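Long-range contact in vacuolar aminopeptidase 1 (Saccharomyces cerevisiae, PDB 5JGF), which removes amino acids, preferably neutral or hydrophobic ones, from the N-termini of peptides in the vacuole, working as a zinc-dependent dodecameric enzyme of the M18 family: residues 363-371 / 445-456. Numbering follows the deposited sequence.
Sequences PVPNVGITL and GSKDVGLGVKFF
I369 and F455 form the tightly packed end of this contact, a strand-to-helix junction of the M18 aminopeptidase fold, in which helix 448-468 packs beside strand 369-372 of the mixed sheet. It illustrates how a helix and its lead-in can hold a strand by apolar contact and the preceding loop mainly by polar bonds. CG2 of I369 stands over the centre of the F455 ring in a CH-pi contact, 3.9 Å from the centroid and 3° off its normal. With CG1 anti to the backbone N (chi1 -155°), the other branch runs on to F456, CD1 approaching CZ at 3.9 Å. The F456 side chain lies about 9 Å from that of the zinc ligand D344.

Toward the loop, polar bonds take over, though L451 CD1 also presses on the N366 backbone, 3.4 Å from its C. The buried D448 accepts N366 N at OD1, 3.0 Å away and nearly straight, on the syn side but 35° out of the carboxylate plane; its OD2 holds a water that V367 N also binds. N366 OD1 accepts K447 N at 2.8 Å. The exposed K447 side chain is looser: its NZ is linked to N366 O through a second water, 2.8 Å from NZ.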
loop_
_atom_site.group_PDB
_atom_site.type_symbol
_atom_site.label_atom_id
_atom_site.label_comp_id
_atom_site.label_asym_id
_atom_site.label_seq_id
_atom_site.Cartn_x
_atom_site.Cartn_y
_atom_site.Cartn_z
ATOM N N PRO D 363 -13.781 -25.115 30.417
ATOM C CA PRO D 363 -14.127 -26.473 30.835
ATOM C C PRO D 363 -13.323 -27.540 30.098
ATOM O O PRO D 363 -12.735 -27.280 29.048
ATOM C CB PRO D 363 -15.605 -26.555 30.495
ATOM C CG PRO D 363 -15.652 -25.812 29.183
ATOM C CD PRO D 363 -14.762 -24.601 29.441
ATOM N N VAL D 364 -13.302 -28.740 30.665
ATOM C CA VAL D 364 -12.615 -29.867 30.057
ATOM C C VAL D 364 -13.642 -30.990 29.952
ATOM O O VAL D 364 -14.717 -30.914 30.547
ATOM C CB VAL D 364 -11.396 -30.311 30.892
ATOM C CG1 VAL D 364 -10.383 -29.167 30.956
ATOM C CG2 VAL D 364 -11.826 -30.719 32.295
ATOM N N PRO D 365 -13.329 -32.046 29.192
ATOM C CA PRO D 365 -14.265 -33.162 29.027
ATOM C C PRO D 365 -14.519 -34.056 30.239
ATOM O O PRO D 365 -13.670 -34.201 31.115
ATOM C CB PRO D 365 -13.649 -33.969 27.880
ATOM C CG PRO D 365 -12.727 -32.985 27.183
ATOM C CD PRO D 365 -12.150 -32.218 28.327
ATOM N N ASN D 366 -15.710 -34.646 30.257
ATOM C CA ASN D 366 -16.126 -35.607 31.275
ATOM C C ASN D 366 -16.057 -35.211 32.744
ATOM O O ASN D 366 -15.782 -36.049 33.607
ATOM C CB ASN D 366 -15.345 -36.904 31.049
ATOM C CG ASN D 366 -15.436 -37.378 29.610
ATOM O OD1 ASN D 366 -16.525 -37.470 29.048
ATOM N ND2 ASN D 366 -14.292 -37.676 29.006
ATOM N N VAL D 367 -16.329 -33.947 33.034
ATOM C CA VAL D 367 -16.306 -33.469 34.411
ATOM C C VAL D 367 -17.703 -33.079 34.878
ATOM O O VAL D 367 -18.176 -33.554 35.909
ATOM C CB VAL D 367 -15.363 -32.260 34.559
ATOM C CG1 VAL D 367 -15.523 -31.630 35.937
ATOM C CG2 VAL D 367 -13.922 -32.713 34.351
ATOM N N GLY D 368 -18.366 -32.217 34.114
ATOM C CA GLY D 368 -19.700 -31.792 34.492
ATOM C C GLY D 368 -20.193 -30.591 33.711
ATOM O O GLY D 368 -19.530 -30.123 32.785
ATOM N N ILE D 369 -21.359 -30.090 34.100
ATOM C CA ILE D 369 -21.975 -28.944 33.445
ATOM C C ILE D 369 -21.051 -27.730 33.508
ATOM O O ILE D 369 -20.253 -27.590 34.435
ATOM C CB ILE D 369 -23.336 -28.605 34.117
ATOM C CG1 ILE D 369 -24.245 -27.864 33.132
ATOM C CG2 ILE D 369 -23.110 -27.776 35.385
ATOM C CD1 ILE D 369 -24.797 -28.752 32.024
ATOM N N THR D 370 -21.161 -26.852 32.516
ATOM C CA THR D 370 -20.336 -25.654 32.473
ATOM C C THR D 370 -21.190 -24.401 32.558
ATOM O O THR D 370 -22.124 -24.216 31.785
ATOM C CB THR D 370 -19.490 -25.601 31.180
ATOM O OG1 THR D 370 -18.590 -26.713 31.165
ATOM C CG2 THR D 370 -18.679 -24.300 31.117
ATOM N N LEU D 371 -20.863 -23.551 33.521
ATOM C CA LEU D 371 -21.580 -22.308 33.721
ATOM C C LEU D 371 -21.025 -21.290 32.722
ATOM O O LEU D 371 -19.806 -21.161 32.576
ATOM C CB LEU D 371 -21.355 -21.833 35.157
ATOM C CG LEU D 371 -22.479 -21.136 35.921
ATOM C CD1 LEU D 371 -23.797 -21.886 35.762
ATOM C CD2 LEU D 371 -22.074 -21.068 37.387
ATOM N N GLY D 445 -17.257 -34.901 25.514
ATOM C CA GLY D 445 -16.793 -36.057 26.257
ATOM C C GLY D 445 -17.807 -37.182 26.156
ATOM O O GLY D 445 -19.008 -36.930 26.095
ATOM N N SER D 446 -17.335 -38.426 26.136
ATOM C CA SER D 446 -18.249 -39.565 26.056
ATOM C C SER D 446 -19.116 -39.700 27.318
ATOM O O SER D 446 -20.176 -40.323 27.278
ATOM C CB SER D 446 -17.464 -40.856 25.816
ATOM O OG SER D 446 -16.485 -41.058 26.821
ATOM N N LYS D 447 -18.668 -39.122 28.430
ATOM C CA LYS D 447 -19.425 -39.157 29.687
ATOM C C LYS D 447 -20.319 -37.927 29.879
ATOM O O LYS D 447 -21.180 -37.901 30.761
ATOM C CB LYS D 447 -18.474 -39.219 30.896
ATOM C CG LYS D 447 -17.879 -40.572 31.243
ATOM C CD LYS D 447 -17.340 -40.567 32.683
ATOM C CE LYS D 447 -18.447 -40.209 33.682
ATOM N NZ LYS D 447 -18.007 -40.419 35.093
ATOM N N ASP D 448 -20.114 -36.903 29.060
ATOM C CA ASP D 448 -20.870 -35.667 29.209
ATOM C C ASP D 448 -22.382 -35.704 29.015
ATOM O O ASP D 448 -23.103 -34.943 29.658
ATOM C CB ASP D 448 -20.225 -34.575 28.351
ATOM C CG ASP D 448 -18.949 -34.042 28.986
ATOM O OD1 ASP D 448 -17.915 -33.923 28.296
ATOM O OD2 ASP D 448 -18.984 -33.745 30.197
ATOM N N VAL D 449 -22.881 -36.578 28.151
ATOM C CA VAL D 449 -24.327 -36.675 27.981
ATOM C C VAL D 449 -24.900 -37.120 29.332
ATOM O O VAL D 449 -25.838 -36.516 29.856
ATOM C CB VAL D 449 -24.712 -37.717 26.904
ATOM C CG1 VAL D 449 -26.224 -37.890 26.865
ATOM C CG2 VAL D 449 -24.202 -37.265 25.539
ATOM N N GLY D 450 -24.304 -38.166 29.899
ATOM C CA GLY D 450 -24.754 -38.681 31.182
ATOM C C GLY D 450 -24.594 -37.693 32.324
ATOM O O GLY D 450 -25.477 -37.569 33.173
ATOM N N LEU D 451 -23.466 -36.990 32.360
ATOM C CA LEU D 451 -23.237 -36.018 33.422
ATOM C C LEU D 451 -24.249 -34.877 33.296
ATOM O O LEU D 451 -24.674 -34.298 34.300
ATOM C CB LEU D 451 -21.802 -35.483 33.351
ATOM C CG LEU D 451 -20.714 -36.513 33.690
ATOM C CD1 LEU D 451 -19.343 -35.945 33.361
ATOM C CD2 LEU D 451 -20.795 -36.890 35.165
ATOM N N GLY D 452 -24.632 -34.564 32.061
ATOM C CA GLY D 452 -25.605 -33.511 31.829
ATOM C C GLY D 452 -26.966 -33.926 32.360
ATOM O O GLY D 452 -27.618 -33.177 33.093
ATOM N N VAL D 453 -27.396 -35.128 31.988
ATOM C CA VAL D 453 -28.678 -35.651 32.452
ATOM C C VAL D 453 -28.706 -35.650 33.978
ATOM O O VAL D 453 -29.688 -35.238 34.596
ATOM C CB VAL D 453 -28.905 -37.098 31.961
ATOM C CG1 VAL D 453 -30.158 -37.684 32.617
ATOM C CG2 VAL D 453 -29.052 -37.118 30.444
ATOM N N LYS D 454 -27.616 -36.112 34.579
ATOM C CA LYS D 454 -27.517 -36.181 36.031
ATOM C C LYS D 454 -27.698 -34.804 36.659
ATOM O O LYS D 454 -28.438 -34.647 37.630
ATOM C CB LYS D 454 -26.164 -36.776 36.436
ATOM C CG LYS D 454 -25.989 -36.970 37.936
ATOM C CD LYS D 454 -24.722 -37.767 38.236
ATOM C CE LYS D 454 -23.765 -37.002 39.137
ATOM N NZ LYS D 454 -24.360 -36.673 40.462
ATOM N N PHE D 455 -27.037 -33.799 36.099
ATOM C CA PHE D 455 -27.163 -32.457 36.640
ATOM C C PHE D 455 -28.582 -31.909 36.508
ATOM O O PHE D 455 -29.142 -31.389 37.472
ATOM C CB PHE D 455 -26.197 -31.498 35.945
ATOM C CG PHE D 455 -26.374 -30.077 36.371
ATOM C CD1 PHE D 455 -25.924 -29.652 37.615
ATOM C CD2 PHE D 455 -27.047 -29.177 35.555
ATOM C CE1 PHE D 455 -26.147 -28.349 38.042
ATOM C CE2 PHE D 455 -27.276 -27.872 35.974
ATOM C CZ PHE D 455 -26.826 -27.457 37.221
ATOM N N PHE D 456 -29.160 -32.018 35.314
ATOM C CA PHE D 456 -30.509 -31.512 35.068
ATOM C C PHE D 456 -31.554 -32.235 35.910
ATOM O O PHE D 456 -32.556 -31.640 36.315
ATOM C CB PHE D 456 -30.859 -31.644 33.582
ATOM C CG PHE D 456 -30.063 -30.729 32.687
ATOM C CD1 PHE D 456 -29.608 -31.172 31.450
ATOM C CD2 PHE D 456 -29.779 -29.426 33.080
ATOM C CE1 PHE D 456 -28.876 -30.329 30.615
ATOM C CE2 PHE D 456 -29.047 -28.573 32.251
ATOM C CZ PHE D 456 -28.596 -29.026 31.019
HETATM O O HOH W 1 -17.331 -31.974 31.194
HETATM O O HOH W 2 -16.841 -37.988 35.657
#